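Local coordinates for hypothetical conserved protein (Geobacillus kaustophilus, PDB 2QYH), which is of unknown function but is probably a magnesium-dependent phosphatase of the haloacid dehalogenase (HAD) superfamily, at residues P100-D105 and M109-G114; H120-S125 and L147-A152; S24-V29 and K55-D60; K4-D9 and R30-S35. All coordinates share one frame; numbering follows the deposited sequence.

Interaction 1 of 4, residues P100-D105 and M109-G114; sequences PLVFMD and MRASIG
S112 meets L101 through two bonds at the open end of an antiparallel beta hairpin. L101 N donates to S112 OG at 2.8 Å, almost straight at 177°. In return, S112 N donates to L101 O at 2.9 Å. The hydroxyl thus accepts a backbone N-H where a strand carbonyl would normally serve. With an alanine here, L101 N would probably be left without its acceptor and this end of the hairpin held by one bond fewer. Further along, F103 and R110 form a hydrogen-bonded pair. F103 N gives to R110 O at 2.6 Å, and R110 N gives to F103 O at 2.8 Å. The R110 chain bends at chi2 (-64°), and its NH1 turns back to M109 O, 2.6 Å away. V102 with A111 and M104 with M109 are the non-hydrogen-bonded pairs. Their side chains share one face, where the selenomethionines M104 and M109 lie side by side. The other edge of strand 101-104 pairs with strand 145-148, through V102 and L147 among others. I119 of helix 117-124 covers V102 and A111. Helix 84-96 covers the other face, packing on L101 and F103.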
loop_
_atom_site.group_PDB
_atom_site.type_symbol
_atom_site.label_atom_id
_atom_site.label_comp_id
_atom_site.label_asym_id
_atom_site.label_seq_id
_atom_site.Cartn_x
_atom_site.Cartn_y
_atom_site.Cartn_z
ATOM N N PRO D 100 -5.762 26.661 0.889
ATOM C CA PRO D 100 -6.498 25.589 0.214
ATOM C C PRO D 100 -6.828 24.466 1.186
ATOM O O PRO D 100 -6.334 24.432 2.324
ATOM C CB PRO D 100 -5.522 25.139 -0.859
ATOM C CG PRO D 100 -4.207 25.212 -0.118
ATOM C CD PRO D 100 -4.309 26.531 0.663
ATOM N N LEU D 101 -7.679 23.556 0.728
ATOM C CA LEU D 101 -8.062 22.394 1.514
ATOM C C LEU D 101 -7.954 21.170 0.637
ATOM O O LEU D 101 -7.851 21.269 -0.584
ATOM C CB LEU D 101 -9.507 22.484 2.001
ATOM C CG LEU D 101 -9.919 23.514 3.041
ATOM C CD1 LEU D 101 -9.748 24.919 2.488
ATOM C CD2 LEU D 101 -11.368 23.259 3.401
ATOM N N VAL D 102 -7.967 20.009 1.275
ATOM C CA VAL D 102 -7.941 18.752 0.554
ATOM C C VAL D 102 -9.088 17.964 1.159
ATOM O O VAL D 102 -9.194 17.858 2.380
ATOM C CB VAL D 102 -6.599 18.003 0.730
ATOM C CG1 VAL D 102 -6.754 16.539 0.335
ATOM C CG2 VAL D 102 -5.531 18.657 -0.151
ATOM N N PHE D 103 -9.963 17.461 0.294
ATOM C CA PHE D 103 -11.124 16.682 0.714
ATOM C C PHE D 103 -10.800 15.199 0.611
ATOM O O PHE D 103 -10.328 14.734 -0.426
ATOM C CB PHE D 103 -12.315 17.019 -0.174
ATOM C CG PHE D 103 -12.515 18.485 -0.360
ATOM C CD1 PHE D 103 -12.892 19.289 0.711
ATOM C CD2 PHE D 103 -12.279 19.077 -1.597
ATOM C CE1 PHE D 103 -13.027 20.670 0.553
ATOM C CE2 PHE D 103 -12.411 20.453 -1.770
ATOM C CZ PHE D 103 -12.785 21.253 -0.690
HETATM N N MSE D 104 -11.067 14.467 1.692
HETATM C CA MSE D 104 -10.786 13.035 1.767
HETATM C C MSE D 104 -11.997 12.146 2.036
HETATM O O MSE D 104 -12.817 12.438 2.910
HETATM C CB MSE D 104 -9.776 12.772 2.876
HETATM C CG MSE D 104 -8.534 13.612 2.817
HETATM SE SE MSE D 104 -7.600 13.526 4.506
HETATM C CE MSE D 104 -6.901 11.730 4.388
ATOM N N ASP D 105 -12.117 11.066 1.270
ATOM C CA ASP D 105 -13.180 10.099 1.505
ATOM C C ASP D 105 -12.479 8.748 1.605
ATOM O O ASP D 105 -11.257 8.702 1.680
ATOM C CB ASP D 105 -14.261 10.127 0.406
ATOM C CG ASP D 105 -13.772 9.645 -0.942
ATOM O OD1 ASP D 105 -12.625 9.169 -1.058
ATOM O OD2 ASP D 105 -14.572 9.739 -1.898
HETATM N N MSE D 109 -8.680 11.274 -2.624
HETATM C CA MSE D 109 -8.381 12.562 -2.046
HETATM C C MSE D 109 -8.381 13.636 -3.148
HETATM O O MSE D 109 -7.945 13.378 -4.273
HETATM C CB MSE D 109 -7.009 12.425 -1.418
HETATM C CG MSE D 109 -6.622 13.435 -0.415
HETATM SE SE MSE D 109 -4.881 12.908 0.176
HETATM C CE MSE D 109 -5.224 12.853 2.059
ATOM N N ARG D 110 -8.867 14.832 -2.819
ATOM C CA ARG D 110 -8.916 15.936 -3.780
ATOM C C ARG D 110 -8.530 17.282 -3.168
ATOM O O ARG D 110 -8.875 17.586 -2.024
ATOM C CB ARG D 110 -10.314 16.042 -4.399
ATOM C CG ARG D 110 -10.678 14.890 -5.313
ATOM C CD ARG D 110 -9.768 14.858 -6.530
ATOM N NE ARG D 110 -10.083 13.760 -7.443
ATOM C CZ ARG D 110 -9.460 12.583 -7.454
ATOM N NH1 ARG D 110 -8.476 12.337 -6.595
ATOM N NH2 ARG D 110 -9.815 11.656 -8.337
ATOM N N ALA D 111 -7.811 18.085 -3.949
ATOM C CA ALA D 111 -7.367 19.405 -3.512
ATOM C C ALA D 111 -8.229 20.506 -4.128
ATOM O O ALA D 111 -8.665 20.396 -5.279
ATOM C CB ALA D 111 -5.914 19.612 -3.896
ATOM N N SER D 112 -8.473 21.563 -3.355
ATOM C CA SER D 112 -9.287 22.689 -3.815
ATOM C C SER D 112 -8.522 23.617 -4.763
ATOM O O SER D 112 -9.124 24.286 -5.596
ATOM C CB SER D 112 -9.812 23.487 -2.614
ATOM O OG SER D 112 -8.756 23.989 -1.809
ATOM N N ILE D 113 -7.197 23.644 -4.632
ATOM C CA ILE D 113 -6.336 24.480 -5.470
ATOM C C ILE D 113 -5.216 23.628 -6.080
ATOM O O ILE D 113 -4.636 22.783 -5.396
ATOM C CB ILE D 113 -5.682 25.614 -4.641
ATOM C CG1 ILE D 113 -6.762 26.464 -3.970
ATOM C CG2 ILE D 113 -4.807 26.476 -5.534
ATOM C CD1 ILE D 113 -6.223 27.567 -3.075
ATOM N N GLY D 114 -4.914 23.861 -7.357
ATOM C CA GLY D 114 -3.864 23.114 -8.031
ATOM C C GLY D 114 -2.454 23.680 -7.894
ATOM O O GLY D 114 -2.272 24.885 -7.723
#

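Interaction 2 of 4, residues H120-S125 and L147-A152; sequences HVSMAS and LLFCRA
S122 OG sits at the edge of the F149 ring, in the ring plane, and also bonds back into its own helix. Its main partner is H118 O, with a weaker bond to I119 O. The contact is an alpha/beta layer: helix 117-124 lies against the antiparallel sheet that, as in Cof-type HAD relatives, probably belongs to the cap domain. The S122 hydroxyl stands between the backbone N and the carbonyl carbon (chi1 69°), a rotation that lets it reach the carbonyls one turn back. The proton is used within the helix, and toward F149 the oxygen meets only ring edge. CE2 is the ring atom nearest to it, but at this resolution the exact gap carries little weight. The backbones stay well apart, with S122 CA and F149 CA 8.6 Å from each other. The space is bridged by side chains alone. F149 lies just past strand 145-148, and its CB points toward the helix. A smaller residue such as alanine in place of F149 would probably open a gap beside S122 and M123 and leave the helix less firmly seated on the sheet. The ring also packs on V102 and P100, so it ties the helix to the neighbouring strand as well. S174 lies near both S122 and F149. M123, a selenomethionine, bends at chi2 (-70°) and again at chi3 and comes to the F149 edge, with SE 4.3 Å from CZ. The same SE meets L147 tip to tip, 3.7 Å from CD1.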
loop_
_atom_site.group_PDB
_atom_site.type_symbol
_atom_site.label_atom_id
_atom_site.label_comp_id
_atom_site.label_asym_id
_atom_site.label_seq_id
_atom_site.Cartn_x
_atom_site.Cartn_y
_atom_site.Cartn_z
ATOM N N HIS D 120 2.053 20.401 -1.796
ATOM C CA HIS D 120 3.212 19.615 -2.232
ATOM C C HIS D 120 4.072 19.179 -1.043
ATOM O O HIS D 120 4.277 17.989 -0.820
ATOM C CB HIS D 120 4.098 20.407 -3.220
ATOM C CG HIS D 120 3.515 20.571 -4.595
ATOM N ND1 HIS D 120 3.408 19.533 -5.497
ATOM C CD2 HIS D 120 3.037 21.669 -5.231
ATOM C CE1 HIS D 120 2.889 19.984 -6.627
ATOM N NE2 HIS D 120 2.655 21.277 -6.492
ATOM N N VAL D 121 4.552 20.146 -0.274
ATOM C CA VAL D 121 5.421 19.882 0.868
ATOM C C VAL D 121 4.844 19.021 1.985
ATOM O O VAL D 121 5.426 17.987 2.352
ATOM C CB VAL D 121 5.910 21.208 1.480
ATOM C CG1 VAL D 121 6.535 20.974 2.836
ATOM C CG2 VAL D 121 6.916 21.848 0.548
ATOM N N SER D 122 3.717 19.450 2.544
ATOM C CA SER D 122 3.096 18.712 3.635
ATOM C C SER D 122 2.680 17.310 3.206
ATOM O O SER D 122 2.729 16.370 3.997
ATOM C CB SER D 122 1.875 19.466 4.153
ATOM O OG SER D 122 0.843 19.460 3.182
HETATM N N MSE D 123 2.267 17.172 1.950
HETATM C CA MSE D 123 1.837 15.878 1.425
HETATM C C MSE D 123 2.986 14.954 1.008
HETATM O O MSE D 123 2.863 13.729 1.065
HETATM C CB MSE D 123 0.901 16.078 0.236
HETATM C CG MSE D 123 -0.375 16.826 0.563
HETATM SE SE MSE D 123 -1.653 15.855 1.658
HETATM C CE MSE D 123 -0.912 14.081 1.600
ATOM N N ALA D 124 4.093 15.537 0.573
ATOM C CA ALA D 124 5.228 14.736 0.168
ATOM C C ALA D 124 5.759 14.058 1.422
ATOM O O ALA D 124 6.319 12.958 1.367
ATOM C CB ALA D 124 6.290 15.618 -0.452
ATOM N N SER D 125 5.571 14.720 2.560
ATOM C CA SER D 125 6.036 14.170 3.821
ATOM C C SER D 125 5.222 12.938 4.215
ATOM O O SER D 125 5.683 12.103 4.995
ATOM C CB SER D 125 5.975 15.230 4.927
ATOM O OG SER D 125 4.647 15.604 5.224
ATOM N N LEU D 147 -8.286 18.558 4.930
ATOM C CA LEU D 147 -7.009 19.149 5.284
ATOM C C LEU D 147 -7.036 20.628 4.952
ATOM O O LEU D 147 -7.418 21.019 3.846
ATOM C CB LEU D 147 -5.884 18.467 4.509
ATOM C CG LEU D 147 -5.559 17.018 4.871
ATOM C CD1 LEU D 147 -4.677 16.417 3.797
ATOM C CD2 LEU D 147 -4.868 16.963 6.230
ATOM N N LEU D 148 -6.649 21.448 5.923
ATOM C CA LEU D 148 -6.597 22.891 5.733
ATOM C C LEU D 148 -5.133 23.262 5.683
ATOM O O LEU D 148 -4.362 22.881 6.567
ATOM C CB LEU D 148 -7.262 23.622 6.899
ATOM C CG LEU D 148 -7.185 25.153 6.853
ATOM C CD1 LEU D 148 -7.951 25.674 5.647
ATOM C CD2 LEU D 148 -7.766 25.725 8.126
ATOM N N PHE D 149 -4.740 23.995 4.651
ATOM C CA PHE D 149 -3.350 24.381 4.535
ATOM C C PHE D 149 -3.111 25.839 4.887
ATOM O O PHE D 149 -3.408 26.748 4.109
ATOM C CB PHE D 149 -2.836 24.061 3.137
ATOM C CG PHE D 149 -2.914 22.603 2.800
ATOM C CD1 PHE D 149 -4.108 22.041 2.365
ATOM C CD2 PHE D 149 -1.805 21.777 2.973
ATOM C CE1 PHE D 149 -4.201 20.678 2.110
ATOM C CE2 PHE D 149 -1.888 20.415 2.721
ATOM C CZ PHE D 149 -3.089 19.862 2.289
ATOM N N CYS D 150 -2.583 26.035 6.092
ATOM C CA CYS D 150 -2.265 27.346 6.624
ATOM C C CYS D 150 -1.349 27.097 7.812
ATOM O O CYS D 150 -1.282 25.974 8.329
ATOM C CB CYS D 150 -3.532 28.066 7.096
ATOM S SG CYS D 150 -4.149 27.515 8.702
ATOM N N ARG D 151 -0.651 28.143 8.248
ATOM C CA ARG D 151 0.267 28.038 9.375
ATOM C C ARG D 151 -0.469 28.242 10.697
ATOM O O ARG D 151 -1.591 28.751 10.723
ATOM C CB ARG D 151 1.399 29.059 9.222
ATOM C CG ARG D 151 2.280 28.800 8.010
ATOM C CD ARG D 151 3.251 29.941 7.745
ATOM N NE ARG D 151 4.085 29.686 6.573
ATOM C CZ ARG D 151 5.072 28.795 6.538
ATOM N NH1 ARG D 151 5.357 28.071 7.616
ATOM N NH2 ARG D 151 5.772 28.622 5.420
ATOM N N ALA D 152 0.166 27.836 11.791
ATOM C CA ALA D 152 -0.436 27.953 13.114
ATOM C C ALA D 152 -0.830 29.389 13.471
ATOM O O ALA D 152 -1.758 29.611 14.253
ATOM C CB ALA D 152 0.517 27.385 14.168
#

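Interaction 3 of 4, residues S24-V29 and K55-D60; sequences STIEAV and KQLGID
I26 and L57 bring their backbones closest, with CA atoms 6.3 Å apart. Segment 24-29 is regular helix, part of helix 23-34, and the bonds A28 N to S24 O (2.8 Å) and V29 N to T25 O (2.9 Å) keep its turns. Segment 55-60 is the end of helix 51-57. L57 is its last helical residue, and G58 then leaves with a positive phi of 61°, a backbone shape that favours glycine. The bond from G58 N to K55 O is weak. The two helices are successive connections of the HAD core, following strands 5-8 and 38-42. The contact sets a helix side against a helix end, and one leucine carries most of it. L57 has CG anti to the carbonyl carbon (chi1 -67°), and its CD2 branch extends toward the other helix. The side chains of I26 and L57 run at a slant to each other, and L57 CD2 lies 3.8 Å from I26 CG1. L57 CD2 is also 4.0 Å from I26 CA, so the methyl rests close to the helix backbone. On the next turn, V29 offers both methyls. V29 CG2 is 4.3 Å from L57 CD2, while V29 CG1 lies 3.7 Å from L57 O, a carbonyl at the helix end. The side chains that meet are all apolar; the polar atoms near them are backbone carbonyls. K127 of the second subunit lies on I26. L21, in the loop before helix 23-34, packs on both I26 and L57. T25 and A28 touch helix 246-253, and I59 packs on V39 and I41 of strand 38-42.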
loop_
_atom_site.group_PDB
_atom_site.type_symbol
_atom_site.label_atom_id
_atom_site.label_comp_id
_atom_site.label_asym_id
_atom_site.label_seq_id
_atom_site.Cartn_x
_atom_site.Cartn_y
_atom_site.Cartn_z
ATOM N N SER D 24 7.331 -11.672 13.417
ATOM C CA SER D 24 6.550 -12.169 14.550
ATOM C C SER D 24 5.188 -11.495 14.718
ATOM O O SER D 24 4.310 -12.029 15.397
ATOM C CB SER D 24 7.354 -12.054 15.853
ATOM O OG SER D 24 7.641 -10.707 16.170
ATOM N N THR D 25 5.017 -10.322 14.110
ATOM C CA THR D 25 3.740 -9.617 14.185
ATOM C C THR D 25 2.784 -10.329 13.226
ATOM O O THR D 25 1.580 -10.427 13.487
ATOM C CB THR D 25 3.887 -8.123 13.793
ATOM O OG1 THR D 25 4.634 -7.441 14.807
ATOM C CG2 THR D 25 2.529 -7.456 13.656
ATOM N N ILE D 26 3.332 -10.833 12.121
ATOM C CA ILE D 26 2.543 -11.579 11.150
ATOM C C ILE D 26 2.070 -12.863 11.833
ATOM O O ILE D 26 0.922 -13.271 11.661
ATOM C CB ILE D 26 3.373 -11.932 9.889
ATOM C CG1 ILE D 26 3.630 -10.662 9.066
ATOM C CG2 ILE D 26 2.656 -12.993 9.049
ATOM C CD1 ILE D 26 4.389 -10.907 7.785
ATOM N N GLU D 27 2.951 -13.493 12.614
ATOM C CA GLU D 27 2.592 -14.712 13.344
ATOM C C GLU D 27 1.538 -14.352 14.388
ATOM O O GLU D 27 0.532 -15.049 14.540
ATOM C CB GLU D 27 3.800 -15.295 14.077
ATOM C CG GLU D 27 4.169 -16.734 13.724
ATOM C CD GLU D 27 2.982 -17.679 13.582
ATOM O OE1 GLU D 27 2.376 -17.718 12.489
ATOM O OE2 GLU D 27 2.656 -18.389 14.558
ATOM N N ALA D 28 1.797 -13.265 15.115
ATOM C CA ALA D 28 0.891 -12.794 16.146
ATOM C C ALA D 28 -0.539 -12.689 15.611
ATOM O O ALA D 28 -1.457 -13.317 16.146
ATOM C CB ALA D 28 1.363 -11.434 16.662
ATOM N N VAL D 29 -0.717 -11.898 14.549
ATOM C CA VAL D 29 -2.031 -11.702 13.951
ATOM C C VAL D 29 -2.640 -13.029 13.498
ATOM O O VAL D 29 -3.832 -13.278 13.700
ATOM C CB VAL D 29 -1.966 -10.725 12.752
ATOM C CG1 VAL D 29 -3.289 -10.704 12.028
ATOM C CG2 VAL D 29 -1.631 -9.312 13.243
ATOM N N LYS D 55 -3.571 -5.578 3.528
ATOM C CA LYS D 55 -3.434 -6.752 2.685
ATOM C C LYS D 55 -2.308 -7.647 3.199
ATOM O O LYS D 55 -2.413 -8.874 3.165
ATOM C CB LYS D 55 -3.202 -6.334 1.224
ATOM C CG LYS D 55 -4.501 -5.920 0.533
ATOM C CD LYS D 55 -4.389 -5.761 -0.989
ATOM C CE LYS D 55 -3.828 -4.398 -1.404
ATOM N NZ LYS D 55 -3.999 -4.113 -2.871
ATOM N N GLN D 56 -1.245 -7.030 3.700
ATOM C CA GLN D 56 -0.116 -7.776 4.222
ATOM C C GLN D 56 -0.506 -8.644 5.422
ATOM O O GLN D 56 -0.096 -9.804 5.522
ATOM C CB GLN D 56 1.007 -6.817 4.628
ATOM C CG GLN D 56 1.903 -6.367 3.496
ATOM C CD GLN D 56 2.924 -5.344 3.949
ATOM O OE1 GLN D 56 2.606 -4.172 4.129
ATOM N NE2 GLN D 56 4.159 -5.785 4.149
ATOM N N LEU D 57 -1.295 -8.075 6.328
ATOM C CA LEU D 57 -1.723 -8.777 7.529
ATOM C C LEU D 57 -3.112 -9.401 7.416
ATOM O O LEU D 57 -3.592 -10.031 8.358
ATOM C CB LEU D 57 -1.700 -7.818 8.722
ATOM C CG LEU D 57 -0.323 -7.312 9.162
ATOM C CD1 LEU D 57 -0.471 -6.269 10.260
ATOM C CD2 LEU D 57 0.507 -8.490 9.656
ATOM N N GLY D 58 -3.756 -9.226 6.268
ATOM C CA GLY D 58 -5.086 -9.768 6.093
ATOM C C GLY D 58 -6.045 -9.169 7.111
ATOM O O GLY D 58 -6.881 -9.868 7.684
ATOM N N ILE D 59 -5.920 -7.870 7.347
ATOM C CA ILE D 59 -6.781 -7.180 8.291
ATOM C C ILE D 59 -7.841 -6.419 7.504
ATOM O O ILE D 59 -7.520 -5.500 6.755
ATOM C CB ILE D 59 -5.957 -6.196 9.151
ATOM C CG1 ILE D 59 -5.003 -6.983 10.060
ATOM C CG2 ILE D 59 -6.878 -5.292 9.951
ATOM C CD1 ILE D 59 -4.031 -6.122 10.866
ATOM N N ASP D 60 -9.102 -6.797 7.658
ATOM C CA ASP D 60 -10.156 -6.111 6.924
ATOM C C ASP D 60 -11.179 -5.437 7.847
ATOM O O ASP D 60 -12.319 -5.191 7.459
ATOM C CB ASP D 60 -10.843 -7.085 5.963
ATOM C CG ASP D 60 -11.579 -8.194 6.685
ATOM O OD1 ASP D 60 -11.393 -8.337 7.920
ATOM O OD2 ASP D 60 -12.344 -8.926 6.015
#

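Interaction 4 of 4, residues K4-D9 and R30-S35; sequences KIVFFD and RRLKQS
L32 lays its CD1 methyl over V6 and against the rim of the F8 ring. V6 CG2 is 4.1 Å from L32 CD1, and the two side chains cross at about a right angle. F8 meets the same methyl at its edge, near the ring plane, with F8 CZ 4.3 Å from L32 CD1. One leucine branch thus touches two residues that alternate along strand 5-8 and whose CB atoms both point toward the helix. F7, between them, turns to the other face of the sheet. V6 uses the methyl that stands beside its own backbone N, while its other methyl, CG1, is anti to that N (-176°). F8 presents the far end of its ring, so the leucine is met by a ring edge and not by a ring face. CG of L32 stands beside its own N (chi1 -72°), and with chi2 near 180° CD1 is carried out to the sheet. The two backbones are 8.7 Å apart between V6 CA and L32 CA. The contact is small and wholly apolar, and all three residues are buried. D9 follows the strand and begins a DxDx(T/V) sequence of the HAD type, so it probably belongs to the catalytic site. The contact belongs to a beta-alpha-beta unit in the Rossmann-like core: strand 5-8, helix 23-34, strand 38-42. Strands 38-42 and 202-206 flank strand 5-8 in the sheet. V39 packs on F8 and L32, F205 meets the F8 ring, and L251 of helix 246-253 covers L32.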
loop_
_atom_site.group_PDB
_atom_site.type_symbol
_atom_site.label_atom_id
_atom_site.label_comp_id
_atom_site.label_asym_id
_atom_site.label_seq_id
_atom_site.Cartn_x
_atom_site.Cartn_y
_atom_site.Cartn_z
ATOM N N LYS D 4 -13.317 -11.271 21.775
ATOM C CA LYS D 4 -12.267 -10.346 22.182
ATOM C C LYS D 4 -11.803 -9.664 20.906
ATOM O O LYS D 4 -11.951 -10.207 19.816
ATOM C CB LYS D 4 -11.103 -11.099 22.824
ATOM C CG LYS D 4 -11.466 -11.767 24.132
ATOM C CD LYS D 4 -10.522 -12.909 24.442
ATOM C CE LYS D 4 -10.961 -13.669 25.684
ATOM N NZ LYS D 4 -10.208 -14.950 25.853
ATOM N N ILE D 5 -11.262 -8.466 21.030
ATOM C CA ILE D 5 -10.784 -7.755 19.859
ATOM C C ILE D 5 -9.537 -6.993 20.255
ATOM O O ILE D 5 -9.414 -6.544 21.392
ATOM C CB ILE D 5 -11.858 -6.776 19.316
ATOM C CG1 ILE D 5 -11.363 -6.114 18.028
ATOM C CG2 ILE D 5 -12.215 -5.742 20.373
ATOM C CD1 ILE D 5 -12.450 -5.356 17.269
ATOM N N VAL D 6 -8.595 -6.880 19.328
ATOM C CA VAL D 6 -7.361 -6.155 19.590
ATOM C C VAL D 6 -7.192 -5.098 18.505
ATOM O O VAL D 6 -7.285 -5.401 17.319
ATOM C CB VAL D 6 -6.118 -7.097 19.574
ATOM C CG1 VAL D 6 -4.860 -6.305 19.946
ATOM C CG2 VAL D 6 -6.322 -8.261 20.537
ATOM N N PHE D 7 -6.952 -3.862 18.927
ATOM C CA PHE D 7 -6.753 -2.743 18.016
ATOM C C PHE D 7 -5.269 -2.381 17.955
ATOM O O PHE D 7 -4.575 -2.439 18.966
ATOM C CB PHE D 7 -7.565 -1.543 18.497
ATOM C CG PHE D 7 -9.033 -1.679 18.259
ATOM C CD1 PHE D 7 -9.592 -1.269 17.055
ATOM C CD2 PHE D 7 -9.862 -2.232 19.232
ATOM C CE1 PHE D 7 -10.964 -1.408 16.823
ATOM C CE2 PHE D 7 -11.230 -2.376 19.008
ATOM C CZ PHE D 7 -11.782 -1.964 17.804
ATOM N N PHE D 8 -4.790 -2.005 16.772
ATOM C CA PHE D 8 -3.384 -1.654 16.582
ATOM C C PHE D 8 -3.223 -0.342 15.843
ATOM O O PHE D 8 -3.904 -0.103 14.852
ATOM C CB PHE D 8 -2.670 -2.716 15.747
ATOM C CG PHE D 8 -2.632 -4.072 16.375
ATOM C CD1 PHE D 8 -1.637 -4.402 17.294
ATOM C CD2 PHE D 8 -3.573 -5.040 16.028
ATOM C CE1 PHE D 8 -1.580 -5.684 17.855
ATOM C CE2 PHE D 8 -3.525 -6.314 16.582
ATOM C CZ PHE D 8 -2.526 -6.641 17.496
ATOM N N ASP D 9 -2.329 0.512 16.323
ATOM C CA ASP D 9 -2.050 1.752 15.624
ATOM C C ASP D 9 -1.003 1.264 14.623
ATOM O O ASP D 9 -0.452 0.177 14.806
ATOM C CB ASP D 9 -1.459 2.793 16.573
ATOM C CG ASP D 9 -1.143 4.102 15.874
ATOM O OD1 ASP D 9 -2.016 4.597 15.122
ATOM O OD2 ASP D 9 -0.027 4.633 16.081
ATOM N N ARG D 30 -1.821 -13.882 12.896
ATOM C CA ARG D 30 -2.301 -15.179 12.444
ATOM C C ARG D 30 -2.885 -15.955 13.623
ATOM O O ARG D 30 -4.012 -16.434 13.556
ATOM C CB ARG D 30 -1.157 -15.974 11.813
ATOM C CG ARG D 30 -1.454 -17.442 11.659
ATOM C CD ARG D 30 -0.245 -18.210 11.171
ATOM N NE ARG D 30 -0.469 -19.647 11.277
ATOM C CZ ARG D 30 -0.249 -20.367 12.370
ATOM N NH1 ARG D 30 -0.497 -21.668 12.358
ATOM N NH2 ARG D 30 0.242 -19.799 13.464
ATOM N N ARG D 31 -2.112 -16.061 14.703
ATOM C CA ARG D 31 -2.534 -16.772 15.903
ATOM C C ARG D 31 -3.815 -16.191 16.491
ATOM O O ARG D 31 -4.709 -16.944 16.881
ATOM C CB ARG D 31 -1.419 -16.748 16.960
ATOM C CG ARG D 31 -0.208 -17.618 16.632
ATOM C CD ARG D 31 -0.601 -19.080 16.595
ATOM N NE ARG D 31 -1.168 -19.504 17.873
ATOM C CZ ARG D 31 -0.448 -19.815 18.948
ATOM N NH1 ARG D 31 0.879 -19.761 18.906
ATOM N NH2 ARG D 31 -1.059 -20.166 20.074
ATOM N N LEU D 32 -3.913 -14.862 16.559
ATOM C CA LEU D 32 -5.118 -14.237 17.098
ATOM C C LEU D 32 -6.363 -14.616 16.293
ATOM O O LEU D 32 -7.376 -15.030 16.862
ATOM C CB LEU D 32 -4.974 -12.719 17.121
ATOM C CG LEU D 32 -4.025 -12.107 18.154
ATOM C CD1 LEU D 32 -4.077 -10.597 18.045
ATOM C CD2 LEU D 32 -4.428 -12.542 19.557
ATOM N N LYS D 33 -6.291 -14.467 14.971
ATOM C CA LYS D 33 -7.416 -14.803 14.099
ATOM C C LYS D 33 -7.822 -16.268 14.263
ATOM O O LYS D 33 -9.000 -16.599 14.329
ATOM C CB LYS D 33 -7.052 -14.528 12.643
ATOM C CG LYS D 33 -7.107 -13.065 12.248
ATOM C CD LYS D 33 -6.181 -12.783 11.078
ATOM C CE LYS D 33 -6.790 -11.790 10.108
ATOM N NZ LYS D 33 -7.846 -12.435 9.261
ATOM N N GLN D 34 -6.831 -17.135 14.333
ATOM C CA GLN D 34 -7.064 -18.557 14.496
ATOM C C GLN D 34 -7.891 -18.840 15.765
ATOM O O GLN D 34 -8.751 -19.727 15.778
ATOM C CB GLN D 34 -5.711 -19.253 14.578
ATOM C CG GLN D 34 -5.707 -20.714 14.255
ATOM C CD GLN D 34 -4.292 -21.255 14.190
ATOM O OE1 GLN D 34 -3.553 -21.205 15.179
ATOM N NE2 GLN D 34 -3.900 -21.763 13.021
ATOM N N SER D 35 -7.621 -18.074 16.820
ATOM C CA SER D 35 -8.300 -18.210 18.105
ATOM C C SER D 35 -9.668 -17.542 18.159
ATOM O O SER D 35 -10.345 -17.596 19.183
ATOM C CB SER D 35 -7.433 -17.624 19.220
ATOM O OG SER D 35 -6.311 -18.439 19.492
#

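Overall arrangement
The four contacts form two pairs, one in each part of the chain. Interactions 1 and 2 both reach the antiparallel sheet, with centres 11 Å apart. They are joined by V102 O to L147 N (2.8 Å) and P100 O to F149 N (2.9 Å), both probable hydrogen bonds. Interactions 3 and 4 share helix 23-34, with centres 9 Å apart, and K33 CE touches G58 O. Between the pairs, centres are 32 to 35 Å apart. Interaction 4 holds D9 of the probable HAD catalytic motif. A glycerol, probably from the crystallisation liquor, lies about 3 Å from the R110 side chain. R30 packs on H120 of the second subunit, linking interactions 4 and 2 across the dimer.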